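PDB 6IA8: tRNA uridine(34) acetyltransferase from Methanocaldococcus infernus, which catalyses the formation of 5-carboxymethyluridine at the wobble uridine of tRNA from acetyl-CoA in a radical S-adenosylmethionine reaction. Local coordinates for residues Ala63-Met68 / Leu116-Arg121; Ile135-Met140 / Val186-Glu191; Lys226-Gly231 / Thr296-Met301. One frame throughout, in Å; residues are numbered along the deposited sequence.

Interaction 1. Residues Ala63-Met68 / Leu116-Arg121; sequences AVVAVM and LQTRAR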
# COMPACT_ATOMS: atom_id res chain seq x y z
N ALA A 63 -2.87 -13.11 3.71
CA ALA A 63 -4.31 -12.92 3.82
C ALA A 63 -4.60 -11.46 4.15
O ALA A 63 -4.05 -10.91 5.11
CB ALA A 63 -4.89 -13.82 4.91
N VAL A 64 -5.48 -10.85 3.38
CA VAL A 64 -5.87 -9.46 3.63
C VAL A 64 -7.11 -9.48 4.51
O VAL A 64 -8.13 -10.07 4.14
CB VAL A 64 -6.14 -8.71 2.32
CG1 VAL A 64 -6.65 -7.32 2.65
CG2 VAL A 64 -4.86 -8.62 1.47
N VAL A 65 -7.03 -8.84 5.67
CA VAL A 65 -8.12 -8.79 6.63
C VAL A 65 -8.46 -7.32 6.77
O VAL A 65 -7.76 -6.56 7.45
CB VAL A 65 -7.72 -9.40 7.98
CG1 VAL A 65 -8.78 -9.17 9.04
CG2 VAL A 65 -7.41 -10.91 7.85
N ALA A 66 -9.55 -6.90 6.14
CA ALA A 66 -10.01 -5.52 6.17
C ALA A 66 -11.16 -5.39 7.16
O ALA A 66 -12.15 -6.11 7.05
CB ALA A 66 -10.48 -5.09 4.78
N VAL A 67 -11.03 -4.46 8.10
CA VAL A 67 -12.03 -4.28 9.15
C VAL A 67 -12.44 -2.82 9.24
O VAL A 67 -11.70 -1.91 8.86
CB VAL A 67 -11.50 -4.75 10.53
CG1 VAL A 67 -11.13 -6.24 10.48
CG2 VAL A 67 -10.34 -3.93 10.95
N MET A 68 -13.64 -2.60 9.79
CA MET A 68 -14.28 -1.29 9.83
C MET A 68 -14.36 -0.78 11.26
O MET A 68 -14.68 -1.52 12.19
CB MET A 68 -15.69 -1.36 9.24
CG MET A 68 -15.79 -1.06 7.76
SD MET A 68 -16.03 0.70 7.45
CE MET A 68 -15.78 0.77 5.67
N LEU A 116 -14.42 -9.63 16.46
CA LEU A 116 -15.32 -10.46 15.68
C LEU A 116 -15.07 -10.29 14.19
O LEU A 116 -15.13 -11.27 13.44
CB LEU A 116 -16.77 -10.12 16.02
CG LEU A 116 -17.16 -10.25 17.49
CD1 LEU A 116 -18.63 -9.88 17.68
CD2 LEU A 116 -16.90 -11.66 18.00
N GLN A 117 -14.78 -9.07 13.74
CA GLN A 117 -14.49 -8.86 12.33
C GLN A 117 -13.22 -9.60 11.91
O GLN A 117 -13.18 -10.28 10.88
CB GLN A 117 -14.35 -7.37 12.05
CG GLN A 117 -15.66 -6.58 12.03
CD GLN A 117 -15.43 -5.13 11.73
OE1 GLN A 117 -15.42 -4.72 10.56
NE2 GLN A 117 -15.21 -4.34 12.77
N THR A 118 -12.17 -9.46 12.70
CA THR A 118 -10.92 -10.12 12.35
C THR A 118 -11.08 -11.64 12.38
O THR A 118 -10.70 -12.33 11.43
CB THR A 118 -9.84 -9.65 13.33
OG1 THR A 118 -9.69 -8.22 13.26
CG2 THR A 118 -8.49 -10.33 12.99
N ARG A 119 -11.64 -12.17 13.46
CA ARG A 119 -11.84 -13.61 13.55
C ARG A 119 -12.68 -14.13 12.38
O ARG A 119 -12.35 -15.15 11.75
CB ARG A 119 -12.49 -13.95 14.89
CG ARG A 119 -13.02 -15.36 15.01
CD ARG A 119 -11.98 -16.33 15.51
NE ARG A 119 -12.51 -17.69 15.64
CZ ARG A 119 -11.76 -18.76 15.89
NH1 ARG A 119 -10.45 -18.62 16.06
NH2 ARG A 119 -12.31 -19.96 15.97
N ALA A 120 -13.80 -13.46 12.09
CA ALA A 120 -14.71 -13.97 11.06
C ALA A 120 -14.03 -14.03 9.69
O ALA A 120 -14.26 -14.97 8.91
CB ALA A 120 -15.97 -13.10 11.01
N ARG A 121 -13.20 -13.04 9.38
CA ARG A 121 -12.51 -13.03 8.10
C ARG A 121 -11.49 -14.16 8.03
O ARG A 121 -11.34 -14.82 6.99
CB ARG A 121 -11.84 -11.67 7.89
CG ARG A 121 -11.19 -11.50 6.52
CD ARG A 121 -12.19 -11.61 5.37
NE ARG A 121 -11.51 -11.78 4.09
CZ ARG A 121 -12.12 -12.19 2.98
NH1 ARG A 121 -13.41 -12.47 2.99
NH2 ARG A 121 -11.43 -12.32 1.86
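Gln117 and Met68 meet through two hydrogen bonds that pair a side-chain amide with one residue's backbone. Met68 N gives its hydrogen to Gln117 OE1 at 2.9 Å, coming in 30° off the carbonyl plane, while Gln117 NE2 returns a nearly straight bond to Met68 O, also 2.9 Å. Met68 O lies in the plane of the Gln117 amide, and NE2 approaches it in the Met68 carbonyl plane, on a lone pair, so two fixed points hold the amide against rotation. The Gln117 chain, extended beyond CG (chi2 -179°), carries the amide from the helix to the end of strand 63-68.

Below the amide the contact is apolar. Val67 CG1 lies 3.8 Å from Gln117 CB and also touches Thr118 OG1, a hydroxyl whose hydrogen-bond partner is Pro114 O. Val65 straddles the next turn: CG1 meets Thr118 CG2 at 4.1 Å, and CG2 lies alongside Arg121 CG as the two side chains run past each other in opposite directions. Phe155 and Cys159 of helix 149-164 add to the packing around Val67 and Thr118.

Helix 114-127 runs roughly antiparallel to this edge strand of the radical SAM sheet, axes 8.2 Å apart, on the side of Val65 and Val67. Their aliphatic packing makes up much of the contact, but the paired amide satisfies both backbone polar atoms of Met68, making the attachment specific at the strand's end.

Interaction 2. Residues Ile135-Met140 / Val186-Glu191; sequences IELIIM and VALCIE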
# COMPACT_ATOMS: atom_id res chain seq x y z
N ILE A 135 -0.89 -12.13 7.85
CA ILE A 135 -2.07 -11.29 7.70
C ILE A 135 -1.67 -9.84 7.48
O ILE A 135 -0.86 -9.28 8.24
CB ILE A 135 -2.98 -11.42 8.94
CG1 ILE A 135 -3.66 -12.82 8.95
CG2 ILE A 135 -4.04 -10.31 8.94
CD1 ILE A 135 -4.40 -13.11 10.22
N GLU A 136 -2.26 -9.21 6.48
CA GLU A 136 -2.22 -7.77 6.30
C GLU A 136 -3.54 -7.24 6.84
O GLU A 136 -4.61 -7.55 6.30
CB GLU A 136 -2.06 -7.38 4.83
CG GLU A 136 -2.28 -5.88 4.59
CD GLU A 136 -2.28 -5.48 3.09
OE1 GLU A 136 -2.38 -6.36 2.23
OE2 GLU A 136 -2.18 -4.28 2.81
N LEU A 137 -3.46 -6.44 7.90
CA LEU A 137 -4.62 -5.85 8.55
C LEU A 137 -4.83 -4.46 7.99
O LEU A 137 -3.88 -3.66 7.96
CB LEU A 137 -4.41 -5.79 10.05
CG LEU A 137 -5.56 -5.22 10.88
CD1 LEU A 137 -6.79 -6.08 10.75
CD2 LEU A 137 -5.07 -5.12 12.33
N ILE A 138 -6.03 -4.19 7.51
CA ILE A 138 -6.36 -2.91 6.89
C ILE A 138 -7.47 -2.28 7.71
O ILE A 138 -8.56 -2.87 7.83
CB ILE A 138 -6.82 -3.06 5.43
CG1 ILE A 138 -5.76 -3.77 4.59
CG2 ILE A 138 -7.08 -1.67 4.82
CD1 ILE A 138 -6.13 -3.90 3.13
N ILE A 139 -7.22 -1.08 8.22
CA ILE A 139 -8.19 -0.34 9.03
C ILE A 139 -8.91 0.64 8.12
O ILE A 139 -8.33 1.61 7.64
CB ILE A 139 -7.52 0.39 10.20
CG1 ILE A 139 -6.61 -0.56 10.99
CG2 ILE A 139 -8.58 1.04 11.10
CD1 ILE A 139 -7.30 -1.77 11.58
N MET A 140 -10.18 0.38 7.87
CA MET A 140 -10.96 1.17 6.93
C MET A 140 -11.82 2.20 7.67
O MET A 140 -12.26 1.96 8.80
CB MET A 140 -11.85 0.27 6.09
CG MET A 140 -11.09 -0.74 5.27
SD MET A 140 -12.17 -1.71 4.22
CE MET A 140 -13.25 -2.47 5.42
N VAL A 186 1.75 -9.25 9.52
CA VAL A 186 2.98 -8.85 8.83
C VAL A 186 2.90 -7.45 8.25
O VAL A 186 3.92 -6.91 7.84
CB VAL A 186 3.34 -9.84 7.70
CG1 VAL A 186 3.55 -11.25 8.30
CG2 VAL A 186 2.27 -9.84 6.61
N ALA A 187 1.73 -6.84 8.24
CA ALA A 187 1.56 -5.49 7.72
C ALA A 187 0.28 -4.93 8.30
O ALA A 187 -0.71 -5.65 8.47
CB ALA A 187 1.49 -5.45 6.19
N LEU A 188 0.28 -3.62 8.53
CA LEU A 188 -0.88 -2.93 9.08
C LEU A 188 -1.03 -1.63 8.31
O LEU A 188 -0.13 -0.78 8.37
CB LEU A 188 -0.72 -2.64 10.57
CG LEU A 188 -1.70 -1.66 11.25
CD1 LEU A 188 -3.09 -2.08 11.02
CD2 LEU A 188 -1.39 -1.58 12.77
N CYS A 189 -2.14 -1.49 7.60
CA CYS A 189 -2.41 -0.33 6.77
C CYS A 189 -3.54 0.48 7.39
O CYS A 189 -4.59 -0.07 7.74
CB CYS A 189 -2.80 -0.71 5.35
SG CYS A 189 -3.11 0.85 4.33
N ILE A 190 -3.32 1.78 7.53
CA ILE A 190 -4.30 2.71 8.09
C ILE A 190 -4.69 3.70 7.00
O ILE A 190 -3.82 4.30 6.37
CB ILE A 190 -3.75 3.42 9.33
CG1 ILE A 190 -3.45 2.39 10.41
CG2 ILE A 190 -4.80 4.42 9.90
CD1 ILE A 190 -2.89 2.98 11.65
N GLU A 191 -5.98 3.84 6.75
CA GLU A 191 -6.46 4.83 5.80
C GLU A 191 -6.75 6.11 6.55
O GLU A 191 -7.30 6.08 7.66
CB GLU A 191 -7.72 4.33 5.10
CG GLU A 191 -7.57 2.96 4.45
CD GLU A 191 -8.80 2.54 3.67
OE1 GLU A 191 -9.88 3.13 3.87
OE2 GLU A 191 -8.68 1.62 2.83
O HOH W 1 -8.93 4.07 8.58
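Leu137 and Ile139 share a ladder of backbone hydrogen bonds with the strand beside them, in the parallel register that pairs Glu136 with Ala187 and Ile139 with Ile190. Leu137 N donates to Ala187 O, and Leu137 O accepts from Cys189 N at 2.8 Å; Ile139 N then gives to Cys189 O at 2.9 Å. At the far end the rung from Glu191 N to Ile139 O stretches to 3.4 Å and is weak. A water spans this opening, donating to both Ile139 O and Glu191 O at 2.7 Å.

Apolar contacts gather on the face of Leu137, Ile139, Leu188 and Ile190, where helix 149-164 packs on Leu137 and Ile139. Leu188 CD1 sits between two neighbours, 3.9 Å from Leu137 CD2 and 3.8 Å from Ile139 CG1. Leu137 and Leu188 lie side by side, both with CG anti to the backbone N (chi1 -179° and 167°). Across the sheet, Ile138 CG1 only grazes Cys189 CB.

That other face is mixed: Glu136 stands beside Ala187, Ile138 and Cys189, lays CG against Ala187 CB and reaches a salt bridge with Arg212. At the strand end Glu191 extends alongside Met140, its CG 3.5 Å from Ile139 O and its carboxylate near Ile138 CG2; OE2 also lies close to the like-charged Glu214. With only a methyl here, as in an alanine, the CG and carboxylate packing on Ile139 O and Met140 would probably be lost, opening a gap beside the weak rung.

These are two adjacent parallel strands of the radical SAM barrel sheet, joined by a crossover that includes helices 149-164 and 171-178. Backbone bonding fixes their register, while one face is sealed with hydrocarbon and the other mixes apolar groups with the Glu136-Arg212 salt bridge.

Interaction 3. Residues Lys226-Gly231 / Thr296-Met301; sequences KLCKRG and TELYEM. With SO4 (sulfate ion), chain C.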
# COMPACT_ATOMS: atom_id res chain seq x y z
N LYS A 226 -11.76 22.01 -3.42
CA LYS A 226 -12.69 22.99 -2.87
C LYS A 226 -14.05 22.86 -3.53
O LYS A 226 -15.09 22.93 -2.86
CB LYS A 226 -12.15 24.40 -3.08
CG LYS A 226 -10.93 24.76 -2.25
N LEU A 227 -14.07 22.64 -4.85
CA LEU A 227 -15.34 22.53 -5.57
C LEU A 227 -16.19 21.39 -5.03
O LEU A 227 -17.42 21.50 -4.94
CB LEU A 227 -15.05 22.34 -7.06
CG LEU A 227 -16.14 22.52 -8.10
CD1 LEU A 227 -16.63 23.95 -8.15
CD2 LEU A 227 -15.57 22.07 -9.44
N CYS A 228 -15.56 20.30 -4.63
CA CYS A 228 -16.27 19.15 -4.07
C CYS A 228 -16.36 19.22 -2.56
O CYS A 228 -16.81 18.26 -1.93
CB CYS A 228 -15.58 17.85 -4.51
SG CYS A 228 -15.46 17.71 -6.33
N LYS A 229 -15.92 20.32 -1.96
CA LYS A 229 -16.01 20.50 -0.51
C LYS A 229 -15.32 19.36 0.23
O LYS A 229 -15.83 18.80 1.21
CB LYS A 229 -17.46 20.68 -0.07
CG LYS A 229 -18.07 21.96 -0.62
CD LYS A 229 -19.55 22.14 -0.29
CE LYS A 229 -20.08 23.40 -0.99
NZ LYS A 229 -21.54 23.61 -0.82
N ARG A 230 -14.12 19.01 -0.25
CA ARG A 230 -13.26 18.09 0.48
C ARG A 230 -12.56 18.84 1.62
O ARG A 230 -12.40 20.06 1.60
CB ARG A 230 -12.23 17.45 -0.45
CG ARG A 230 -12.78 16.91 -1.76
CD ARG A 230 -13.84 15.82 -1.57
NE ARG A 230 -13.32 14.64 -0.90
CZ ARG A 230 -13.88 13.43 -0.95
NH1 ARG A 230 -14.98 13.24 -1.66
NH2 ARG A 230 -13.32 12.41 -0.30
N GLY A 231 -12.16 18.09 2.64
CA GLY A 231 -11.64 18.71 3.84
C GLY A 231 -10.14 18.82 3.91
O GLY A 231 -9.59 18.93 5.02
N THR A 296 -24.63 11.75 -0.91
CA THR A 296 -23.32 12.40 -0.85
C THR A 296 -23.40 13.80 -1.44
O THR A 296 -24.36 14.18 -2.11
CB THR A 296 -22.26 11.57 -1.60
OG1 THR A 296 -22.67 11.41 -2.96
CG2 THR A 296 -22.08 10.21 -0.96
N GLU A 297 -22.35 14.58 -1.18
CA GLU A 297 -22.23 15.89 -1.82
C GLU A 297 -22.16 15.73 -3.33
O GLU A 297 -22.77 16.51 -4.07
CB GLU A 297 -21.00 16.62 -1.29
CG GLU A 297 -20.68 17.93 -2.01
CD GLU A 297 -21.78 18.97 -1.88
OE1 GLU A 297 -22.61 18.85 -0.96
OE2 GLU A 297 -21.80 19.92 -2.69
N LEU A 298 -21.42 14.73 -3.82
CA LEU A 298 -21.38 14.48 -5.25
C LEU A 298 -22.76 14.22 -5.81
O LEU A 298 -23.06 14.63 -6.95
CB LEU A 298 -20.46 13.30 -5.53
CG LEU A 298 -18.97 13.56 -5.28
CD1 LEU A 298 -18.18 12.26 -5.37
CD2 LEU A 298 -18.44 14.59 -6.26
N TYR A 299 -23.64 13.59 -5.03
CA TYR A 299 -25.00 13.39 -5.50
C TYR A 299 -25.73 14.73 -5.63
O TYR A 299 -26.49 14.94 -6.59
CB TYR A 299 -25.78 12.47 -4.56
CG TYR A 299 -27.22 12.35 -4.95
CD1 TYR A 299 -27.60 11.59 -6.05
CD2 TYR A 299 -28.22 13.00 -4.24
CE1 TYR A 299 -28.91 11.47 -6.41
CE2 TYR A 299 -29.55 12.88 -4.59
CZ TYR A 299 -29.90 12.12 -5.69
OH TYR A 299 -31.21 12.00 -6.06
N GLU A 300 -25.55 15.62 -4.65
CA GLU A 300 -26.18 16.93 -4.73
C GLU A 300 -25.70 17.68 -5.97
O GLU A 300 -26.50 18.23 -6.74
CB GLU A 300 -25.90 17.74 -3.47
CG GLU A 300 -26.66 17.25 -2.23
CD GLU A 300 -28.17 17.29 -2.42
OE1 GLU A 300 -28.75 16.25 -2.79
OE2 GLU A 300 -28.77 18.36 -2.21
N MET A 301 -24.38 17.68 -6.21
CA MET A 301 -23.83 18.32 -7.40
C MET A 301 -24.42 17.72 -8.66
O MET A 301 -24.83 18.44 -9.58
CB MET A 301 -22.30 18.19 -7.40
CG MET A 301 -21.66 18.78 -6.15
SD MET A 301 -19.88 18.50 -6.05
CE MET A 301 -19.32 19.55 -7.40
S SO4 C . -11.75 14.55 2.44
O1 SO4 C . -10.75 15.40 3.08
O2 SO4 C . -11.33 14.18 1.09
O3 SO4 C . -11.94 13.34 3.23
O4 SO4 C . -13.01 15.28 2.37
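Met301 reaches across to the end of helix 222-227, where its CE methyl lies 3.7 Å from Leu227 O and 4.4 Å from Leu227 CG. A bend at the last torsion (chi3 69°) turns that methyl toward Cys228 as well, whose SG is 4.4 Å away. SG also meets Leu298 CD2 at 4.3 Å, so two side chains of helix 297-303 gather on one side of the sulfur. Pro260 touches both Cys228 and Met301 and adds to this small apolar patch.

Outward from it, Glu297 CG packs against Cys228 O, and its carboxylate crosses the stem of Lys229, with OE2 4.0 Å from Lys229 CD. The ammonium NZ stays beyond salt-bridge range of that oxygen, which is instead bridged to Arg304.

Lys229, with positive phi, is the C-prime residue of a Schellman motif that ends the first helix; at the start of the other, Thr296 caps with OG1 accepting from Tyr299 N. Past the Schellman turn a sulfate, probably from the crystallisation liquor, is bound by Arg230, whose NE (2.9 Å) and NH2 both point at O2 from the edge of the guanidinium, near its plane. Gly231 N donates to O4 at 2.9 Å, and His232 ND1 is also hydrogen-bonded to the sulfate.

Loose van der Waals contacts thus join the helix ends; the hydrogen bonds of Arg230 and Gly231 go to the sulfate and not across the contact.

How the interactions relate
Interactions 1 and 2 are parts of one sheet: strand 63-68, outermost on this side, pairs with strand 134-140, as in Val65 N to Glu136 O at 2.8 Å, and the centres of the two interactions lie about 10 Å apart. Interaction 1 packs a helix onto that outermost strand; interaction 2 continues the sheet inward. Near the start of these strands is Lys134, an acetyl-CoA site by similarity, about 4 Å from Val186 and about 10 Å from Val65 between side chains. Interaction 3 lies at the periphery, its centre about 28 Å from that of interaction 2 and about 31 Å from that of interaction 1, away from the annotated sites. All belong to the radical SAM core.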